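Local structure of protection of telomeres protein 1 (Schizosaccharomyces pombe, 7CUI) at residues N16-A27 against T161-K169. The protein binds single-stranded telomeric DNA, protects the 3' overhang of the telomere and regulates telomerase and telomere length. Sequence-based numbering, arbitrary orientation.
Sequences NEITAHVINEPA and TPWFDIYVK
Pro-162 is the first residue of 161-169 to touch 16-27, its CB lying 3.6 Å from Thr-19 OG1. The neighbouring Trp-163 carries most of this end. Its indole is covered on one face by Asn-16, whose amide lies almost flat on it, the two planes 11° apart, with ND2 over the six-membered ring at 3.6 Å from Trp-163 CH2. Asn-16 CA stands over the five-membered ring in a CH-pi contact, although this first modelled residue is poorly ordered. With an alanine in place of Trp-163, Asn-16 would probably lose the indole face under it, leaving this already poorly ordered residue with still less to hold it. The backbone does a different job: Trp-163 O accepts both from Thr-19 N (2.9 Å), nearly in line with the carbonyl bond, and from Thr-19 OG1 (3.1 Å), well above the carbonyl plane, so one residue grips it twice. Phe-164 follows, its CB 3.8 Å from Val-22 CB; with chi1 at 60° its CG sits between the backbone N and the carbonyl carbon, and the ring leads away from 16-27. At Asp-165 the methyl Ile-18 CD1 reaches OD2 at 4.0 Å, while Arg-52 and Arg-54 make weak, long ion pairs with the carboxylate. Tyr-167 closes the series: its hydroxyl gives a 2.6 Å hydrogen bond from OH to Glu-25 O, which lies in the plane of the ring at its edge, and Ala-27 CB packs against CZ. This C-terminal piece of the protein holds an OB-fold barrel whose fourth strand, 163-171, runs between 49-73 and 190-198; 22-24 is an added N-terminal strand on 190-198. Strands 22-24 and 163-169 do not pair directly, so side chains and one backbone bond probably hold the N-terminal segment here, polar near both ends and apolar between.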
loop_
_atom_site.group_PDB
_atom_site.type_symbol
_atom_site.label_atom_id
_atom_site.label_comp_id
_atom_site.label_asym_id
_atom_site.label_seq_id
_atom_site.Cartn_x
_atom_site.Cartn_y
_atom_site.Cartn_z
ATOM N N ASN A 16 -3.556 1.486 -20.629
ATOM C CA ASN A 16 -2.959 1.566 -19.260
ATOM C C ASN A 16 -1.889 2.660 -19.244
ATOM O O ASN A 16 -0.713 2.383 -18.996
ATOM C CB ASN A 16 -2.430 0.206 -18.789
ATOM C CG ASN A 16 -3.469 -0.899 -18.792
ATOM O OD1 ASN A 16 -4.619 -0.690 -19.179
ATOM N ND2 ASN A 16 -3.072 -2.084 -18.362
ATOM N N GLU A 17 -2.321 3.900 -19.515
ATOM C CA GLU A 17 -1.461 5.075 -19.555
ATOM C C GLU A 17 -1.321 5.627 -18.136
ATOM O O GLU A 17 -2.314 6.013 -17.524
ATOM C CB GLU A 17 -2.056 6.095 -20.534
ATOM C CG GLU A 17 -1.385 7.460 -20.518
ATOM C CD GLU A 17 -0.078 7.591 -21.286
ATOM O OE1 GLU A 17 0.853 8.222 -20.746
ATOM O OE2 GLU A 17 0.001 7.082 -22.427
ATOM N N ILE A 18 -0.086 5.661 -17.615
ATOM C CA ILE A 18 0.139 5.984 -16.211
ATOM C C ILE A 18 -0.012 7.487 -15.969
ATOM O O ILE A 18 0.220 8.288 -16.874
ATOM C CB ILE A 18 1.483 5.430 -15.688
ATOM C CG1 ILE A 18 2.691 6.136 -16.314
ATOM C CG2 ILE A 18 1.545 3.916 -15.846
ATOM C CD1 ILE A 18 4.037 5.667 -15.795
ATOM N N THR A 19 -0.397 7.847 -14.732
ATOM C CA THR A 19 -0.581 9.234 -14.328
ATOM C C THR A 19 0.770 9.940 -14.272
ATOM O O THR A 19 1.780 9.342 -13.896
ATOM C CB THR A 19 -1.154 9.392 -12.909
ATOM O OG1 THR A 19 -1.539 8.156 -12.307
ATOM C CG2 THR A 19 -2.289 10.391 -12.842
ATOM N N ALA A 20 0.752 11.229 -14.620
ATOM C CA ALA A 20 1.876 12.112 -14.369
ATOM C C ALA A 20 2.050 12.307 -12.859
ATOM O O ALA A 20 3.094 12.789 -12.418
ATOM C CB ALA A 20 1.655 13.420 -15.090
ATOM N N HIS A 21 1.038 11.895 -12.074
ATOM C CA HIS A 21 0.974 12.215 -10.653
ATOM C C HIS A 21 1.735 11.208 -9.789
ATOM O O HIS A 21 1.781 11.368 -8.571
ATOM C CB HIS A 21 -0.472 12.378 -10.166
ATOM C CG HIS A 21 -1.154 13.608 -10.669
ATOM N ND1 HIS A 21 -2.313 13.548 -11.421
ATOM C CD2 HIS A 21 -0.860 14.918 -10.528
ATOM C CE1 HIS A 21 -2.702 14.768 -11.727
ATOM N NE2 HIS A 21 -1.826 15.624 -11.191
ATOM N N VAL A 22 2.320 10.174 -10.407
ATOM C CA VAL A 22 3.109 9.214 -9.652
ATOM C C VAL A 22 4.451 9.013 -10.348
ATOM O O VAL A 22 4.501 8.586 -11.497
ATOM C CB VAL A 22 2.356 7.885 -9.439
ATOM C CG1 VAL A 22 3.236 6.830 -8.787
ATOM C CG2 VAL A 22 1.074 8.074 -8.641
ATOM N N ILE A 23 5.528 9.347 -9.627
ATOM C CA ILE A 23 6.903 9.173 -10.075
ATOM C C ILE A 23 7.520 8.003 -9.308
ATOM O O ILE A 23 7.189 7.761 -8.151
ATOM C CB ILE A 23 7.696 10.481 -9.875
ATOM C CG1 ILE A 23 7.403 11.493 -10.984
ATOM C CG2 ILE A 23 9.187 10.220 -9.738
ATOM C CD1 ILE A 23 8.056 12.844 -10.775
ATOM N N ASN A 24 8.432 7.284 -9.968
ATOM C CA ASN A 24 9.162 6.189 -9.354
ATOM C C ASN A 24 10.637 6.564 -9.223
ATOM O O ASN A 24 11.127 7.446 -9.928
ATOM C CB ASN A 24 8.962 4.890 -10.137
ATOM C CG ASN A 24 7.528 4.406 -10.104
ATOM O OD1 ASN A 24 7.140 3.667 -9.202
ATOM N ND2 ASN A 24 6.733 4.816 -11.082
ATOM N N GLU A 25 11.332 5.886 -8.301
ATOM C CA GLU A 25 12.756 6.074 -8.073
ATOM C C GLU A 25 13.525 5.392 -9.200
ATOM O O GLU A 25 13.047 4.402 -9.747
ATOM C CB GLU A 25 13.148 5.450 -6.731
ATOM C CG GLU A 25 13.976 6.366 -5.847
ATOM C CD GLU A 25 13.320 7.690 -5.480
ATOM O OE1 GLU A 25 12.076 7.727 -5.368
ATOM O OE2 GLU A 25 14.056 8.685 -5.312
ATOM N N PRO A 26 14.722 5.893 -9.589
ATOM C CA PRO A 26 15.541 5.218 -10.601
ATOM C C PRO A 26 15.906 3.804 -10.150
ATOM O O PRO A 26 16.469 3.618 -9.071
ATOM C CB PRO A 26 16.794 6.105 -10.715
ATOM C CG PRO A 26 16.356 7.455 -10.182
ATOM C CD PRO A 26 15.336 7.143 -9.108
ATOM N N ALA A 27 15.550 2.814 -10.981
ATOM C CA ALA A 27 15.778 1.408 -10.677
ATOM C C ALA A 27 15.850 0.579 -11.959
ATOM O O ALA A 27 15.258 0.939 -12.977
ATOM C CB ALA A 27 14.699 0.897 -9.753
ATOM N N THR A 161 -9.971 4.038 -11.491
ATOM C CA THR A 161 -8.858 4.522 -10.697
ATOM C C THR A 161 -7.616 4.582 -11.587
ATOM O O THR A 161 -7.468 3.763 -12.493
ATOM C CB THR A 161 -8.710 3.654 -9.444
ATOM O OG1 THR A 161 -8.483 2.310 -9.875
ATOM C CG2 THR A 161 -9.941 3.699 -8.561
ATOM N N PRO A 162 -6.701 5.566 -11.394
ATOM C CA PRO A 162 -5.549 5.726 -12.282
ATOM C C PRO A 162 -4.544 4.578 -12.243
ATOM O O PRO A 162 -4.529 3.790 -11.301
ATOM C CB PRO A 162 -4.894 7.041 -11.831
ATOM C CG PRO A 162 -5.407 7.283 -10.429
ATOM C CD PRO A 162 -6.758 6.605 -10.349
ATOM N N TRP A 163 -3.719 4.508 -13.299
ATOM C CA TRP A 163 -2.655 3.530 -13.470
ATOM C C TRP A 163 -1.316 4.161 -13.110
ATOM O O TRP A 163 -1.065 5.316 -13.456
ATOM C CB TRP A 163 -2.612 3.042 -14.922
ATOM C CG TRP A 163 -3.726 2.117 -15.284
ATOM C CD1 TRP A 163 -4.925 2.461 -15.832
ATOM C CD2 TRP A 163 -3.751 0.689 -15.114
ATOM N NE1 TRP A 163 -5.694 1.345 -16.025
ATOM C CE2 TRP A 163 -5.001 0.244 -15.596
ATOM C CE3 TRP A 163 -2.845 -0.258 -14.614
ATOM C CZ2 TRP A 163 -5.361 -1.105 -15.585
ATOM C CZ3 TRP A 163 -3.204 -1.590 -14.602
ATOM C CH2 TRP A 163 -4.447 -2.007 -15.083
ATOM N N PHE A 164 -0.453 3.375 -12.450
ATOM C CA PHE A 164 0.877 3.831 -12.077
ATOM C C PHE A 164 1.793 2.627 -11.879
ATOM O O PHE A 164 1.322 1.514 -11.639
ATOM C CB PHE A 164 0.830 4.738 -10.841
ATOM C CG PHE A 164 0.251 4.102 -9.601
ATOM C CD1 PHE A 164 -1.118 4.125 -9.360
ATOM C CD2 PHE A 164 1.070 3.467 -8.676
ATOM C CE1 PHE A 164 -1.655 3.527 -8.229
ATOM C CE2 PHE A 164 0.533 2.877 -7.538
ATOM C CZ PHE A 164 -0.828 2.911 -7.313
ATOM N N ASP A 165 3.104 2.869 -12.006
ATOM C CA ASP A 165 4.100 1.850 -11.722
ATOM C C ASP A 165 4.381 1.857 -10.224
ATOM O O ASP A 165 4.394 2.917 -9.601
ATOM C CB ASP A 165 5.364 2.040 -12.565
ATOM C CG ASP A 165 5.178 1.695 -14.034
ATOM O OD1 ASP A 165 4.319 0.845 -14.332
ATOM O OD2 ASP A 165 5.896 2.282 -14.868
ATOM N N ILE A 166 4.588 0.663 -9.656
ATOM C CA ILE A 166 4.810 0.487 -8.228
ATOM C C ILE A 166 5.953 -0.508 -8.039
ATOM O O ILE A 166 6.028 -1.500 -8.759
ATOM C CB ILE A 166 3.507 0.012 -7.542
ATOM C CG1 ILE A 166 3.609 -0.024 -6.015
ATOM C CG2 ILE A 166 3.060 -1.335 -8.087
ATOM C CD1 ILE A 166 3.942 1.306 -5.395
ATOM N N TYR A 167 6.849 -0.221 -7.085
ATOM C CA TYR A 167 7.853 -1.192 -6.675
ATOM C C TYR A 167 7.402 -1.848 -5.376
ATOM O O TYR A 167 6.935 -1.164 -4.470
ATOM C CB TYR A 167 9.208 -0.539 -6.400
ATOM C CG TYR A 167 9.822 0.261 -7.518
ATOM C CD1 TYR A 167 9.490 0.039 -8.844
ATOM C CD2 TYR A 167 10.783 1.222 -7.245
ATOM C CE1 TYR A 167 10.072 0.773 -9.867
ATOM C CE2 TYR A 167 11.377 1.962 -8.254
ATOM C CZ TYR A 167 11.021 1.736 -9.571
ATOM O OH TYR A 167 11.602 2.466 -10.567
ATOM N N VAL A 168 7.561 -3.171 -5.289
ATOM C CA VAL A 168 7.233 -3.892 -4.068
ATOM C C VAL A 168 8.432 -4.736 -3.651
ATOM O O VAL A 168 9.124 -5.299 -4.495
ATOM C CB VAL A 168 5.958 -4.750 -4.204
ATOM C CG1 VAL A 168 4.744 -3.914 -4.583
ATOM C CG2 VAL A 168 6.133 -5.926 -5.156
ATOM N N LYS A 169 8.669 -4.794 -2.335
ATOM C CA LYS A 169 9.636 -5.718 -1.771
ATOM C C LYS A 169 8.888 -6.843 -1.060
ATOM O O LYS A 169 8.063 -6.594 -0.186
ATOM C CB LYS A 169 10.667 -4.997 -0.894
ATOM C CG LYS A 169 10.125 -4.026 0.145
ATOM C CD LYS A 169 11.206 -3.137 0.723
ATOM C CE LYS A 169 10.647 -1.949 1.475
ATOM N NZ LYS A 169 11.718 -1.033 1.935
#